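Hut operon positive regulatory protein (Bacillus subtilis, PDB 4H4L) binds hut mRNA as a homohexamer when histidine is present, suppressing transcription termination and so switching on the operon for histidine utilization. Local coordinates at residues H77-A82 against I121-Y126. The protein carries 1 engineered substitution. Residues are numbered along the deposited sequence; the frame is centred on the assembly and turned at random.
With ZN (zinc ion), chain N; HIS (histidine), chain M.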
loop_
_atom_site.group_PDB
_atom_site.type_symbol
_atom_site.label_atom_id
_atom_site.label_comp_id
_atom_site.label_asym_id
_atom_site.label_seq_id
_atom_site.Cartn_x
_atom_site.Cartn_y
_atom_site.Cartn_z
ATOM N N HIS A 77 -6.880 -16.077 0.380
ATOM C CA HIS A 77 -6.737 -14.956 -0.499
ATOM C C HIS A 77 -7.992 -14.223 -0.806
ATOM O O HIS A 77 -7.948 -12.998 -0.962
ATOM C CB HIS A 77 -5.997 -15.356 -1.749
ATOM C CG HIS A 77 -4.522 -15.500 -1.523
ATOM N ND1 HIS A 77 -3.701 -14.450 -1.468
ATOM C CD2 HIS A 77 -3.740 -16.617 -1.302
ATOM C CE1 HIS A 77 -2.455 -14.865 -1.226
ATOM N NE2 HIS A 77 -2.471 -16.196 -1.139
ATOM N N ALA A 78 -9.121 -14.929 -0.872
ATOM C CA ALA A 78 -10.382 -14.256 -1.214
ATOM C C ALA A 78 -10.764 -13.337 -0.074
ATOM O O ALA A 78 -11.332 -12.261 -0.271
ATOM C CB ALA A 78 -11.473 -15.262 -1.478
ATOM N N THR A 79 -10.384 -13.762 1.123
ATOM C CA THR A 79 -10.585 -12.985 2.315
ATOM C C THR A 79 -9.736 -11.736 2.315
ATOM O O THR A 79 -10.279 -10.664 2.601
ATOM C CB THR A 79 -10.269 -13.814 3.561
ATOM O OG1 THR A 79 -11.069 -14.997 3.543
ATOM C CG2 THR A 79 -10.542 -12.997 4.845
ATOM N N MET A 80 -8.426 -11.862 2.026
ATOM C CA MET A 80 -7.520 -10.685 1.961
ATOM C C MET A 80 -8.193 -9.663 1.106
ATOM O O MET A 80 -8.320 -8.494 1.484
ATOM C CB MET A 80 -6.188 -10.951 1.258
ATOM C CG MET A 80 -5.198 -11.810 1.992
ATOM S SD MET A 80 -4.158 -10.779 3.006
ATOM C CE MET A 80 -5.118 -10.913 4.521
ATOM N N GLU A 81 -8.634 -10.123 -0.055
ATOM C CA GLU A 81 -9.260 -9.241 -0.987
ATOM C C GLU A 81 -10.492 -8.557 -0.414
ATOM O O GLU A 81 -10.643 -7.354 -0.576
ATOM C CB GLU A 81 -9.513 -9.942 -2.317
ATOM C CG GLU A 81 -8.394 -9.634 -3.271
ATOM C CD GLU A 81 -8.403 -10.496 -4.497
ATOM O OE1 GLU A 81 -7.403 -11.244 -4.712
ATOM O OE2 GLU A 81 -9.395 -10.388 -5.253
ATOM N N ALA A 82 -11.324 -9.282 0.306
ATOM C CA ALA A 82 -12.492 -8.656 0.941
ATOM C C ALA A 82 -12.116 -7.670 2.024
ATOM O O ALA A 82 -12.763 -6.658 2.184
ATOM C CB ALA A 82 -13.475 -9.709 1.481
ATOM N N ILE A 121 -15.011 -18.699 -5.506
ATOM C CA ILE A 121 -15.482 -18.402 -4.141
ATOM C C ILE A 121 -15.638 -16.895 -3.908
ATOM O O ILE A 121 -15.015 -16.088 -4.584
ATOM C CB ILE A 121 -14.613 -19.114 -3.072
ATOM C CG1 ILE A 121 -15.266 -19.063 -1.693
ATOM C CG2 ILE A 121 -13.203 -18.563 -3.040
ATOM C CD1 ILE A 121 -14.587 -19.979 -0.700
ATOM N N ALA A 122 -16.500 -16.510 -2.983
ATOM C CA ALA A 122 -16.725 -15.102 -2.763
ATOM C C ALA A 122 -16.864 -14.924 -1.296
ATOM O O ALA A 122 -17.665 -15.608 -0.689
ATOM C CB ALA A 122 -17.983 -14.625 -3.459
ATOM N N VAL A 123 -16.050 -14.033 -0.731
ATOM C CA VAL A 123 -16.088 -13.737 0.678
ATOM C C VAL A 123 -16.600 -12.304 0.789
ATOM O O VAL A 123 -15.975 -11.389 0.272
ATOM C CB VAL A 123 -14.697 -13.919 1.279
ATOM C CG1 VAL A 123 -14.734 -13.722 2.771
ATOM C CG2 VAL A 123 -14.160 -15.311 0.961
ATOM N N SER A 124 -17.773 -12.109 1.381
ATOM C CA SER A 124 -18.380 -10.786 1.385
ATOM C C SER A 124 -18.492 -10.335 2.817
ATOM O O SER A 124 -18.976 -11.088 3.652
ATOM C CB SER A 124 -19.778 -10.800 0.738
ATOM O OG SER A 124 -19.739 -11.237 -0.621
ATOM N N LEU A 125 -18.039 -9.118 3.105
ATOM C CA LEU A 125 -17.996 -8.646 4.478
ATOM C C LEU A 125 -18.932 -7.462 4.645
ATOM O O LEU A 125 -18.942 -6.599 3.779
ATOM C CB LEU A 125 -16.577 -8.206 4.788
ATOM C CG LEU A 125 -15.512 -9.290 4.773
ATOM C CD1 LEU A 125 -14.136 -8.651 4.858
ATOM C CD2 LEU A 125 -15.730 -10.208 5.961
ATOM N N TYR A 126 -19.716 -7.419 5.725
ATOM C CA TYR A 126 -20.484 -6.203 6.062
ATOM C C TYR A 126 -20.595 -5.918 7.551
ATOM O O TYR A 126 -20.727 -6.813 8.354
ATOM C CB TYR A 126 -21.879 -6.169 5.402
ATOM C CG TYR A 126 -22.719 -4.987 5.846
ATOM C CD1 TYR A 126 -23.743 -5.142 6.797
ATOM C CD2 TYR A 126 -22.462 -3.703 5.359
ATOM C CE1 TYR A 126 -24.493 -4.057 7.234
ATOM C CE2 TYR A 126 -23.200 -2.615 5.792
ATOM C CZ TYR A 126 -24.209 -2.795 6.722
ATOM O OH TYR A 126 -24.933 -1.704 7.135
HETATM ZN ZN ZN N . -0.610 -17.272 -1.223
HETATM N N HIS M . -2.200 -17.694 6.350
HETATM C CA HIS M . -2.007 -17.687 4.880
HETATM C C HIS M . -2.384 -19.009 4.363
HETATM O O HIS M . -3.509 -19.388 4.644
HETATM C CB HIS M . -0.572 -17.363 4.466
HETATM C CG HIS M . -0.420 -17.073 2.990
HETATM N ND1 HIS M . 0.283 -16.002 2.508
HETATM C CD2 HIS M . -0.951 -17.716 1.893
HETATM C CE1 HIS M . 0.219 -15.998 1.176
HETATM N NE2 HIS M . -0.543 -17.046 0.813
HETATM O OXT HIS M . -1.606 -19.681 3.674
#
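Val123 rests on the turn of helix formed by Ala78, Thr79 and Ala82, a compact example of a helix laid on a β-sheet through small residues. Its CB lies over the backbone at Ala78, 4.1 Å from Ala78 O. From there the two branches part. CG2, on the side of the backbone N, reaches the methyl of Ala78 (CG2 to CB 3.6 Å), while CG1 is anti to that N (chi1 -175°). Both methyls come equally near Thr79, whose OG1 is 4.0 Å from CG1 and from CG2 alike. That meeting is van der Waals, since a methyl cannot bond to the hydroxyl, which is hydrogen-bonded to Leu75 O, one turn back in the same helix.

Alternate strand residues extend the row. Ile121 offers CG2 to the Ala78 methyl at 4.0 Å, and Leu125 sets CD1 against Ala82 CB at 3.6 Å. The same Ala82 CB lies 3.2 Å from Val123 O. With alanines on the helix face, the segment axes approach to 7.6 Å at 35°, and the interface is buried and largely apolar.

On another face of the same helical segment, His77 NE2 binds zinc at 2.1 Å, alongside NE2 of the bound histidine, His73, and His138 of a neighbouring subunit. The contact thus ties the metal-bearing helix to the sheet of its own chain.

Helix 70-87 lies against one face of the antiparallel sheet, in which strand 120-130 is flanked by 99-109 and 137-147. Ala122 and Ser124 point to the opposite face, where helix 9-17 packs, leaving the strand sandwiched between two helices.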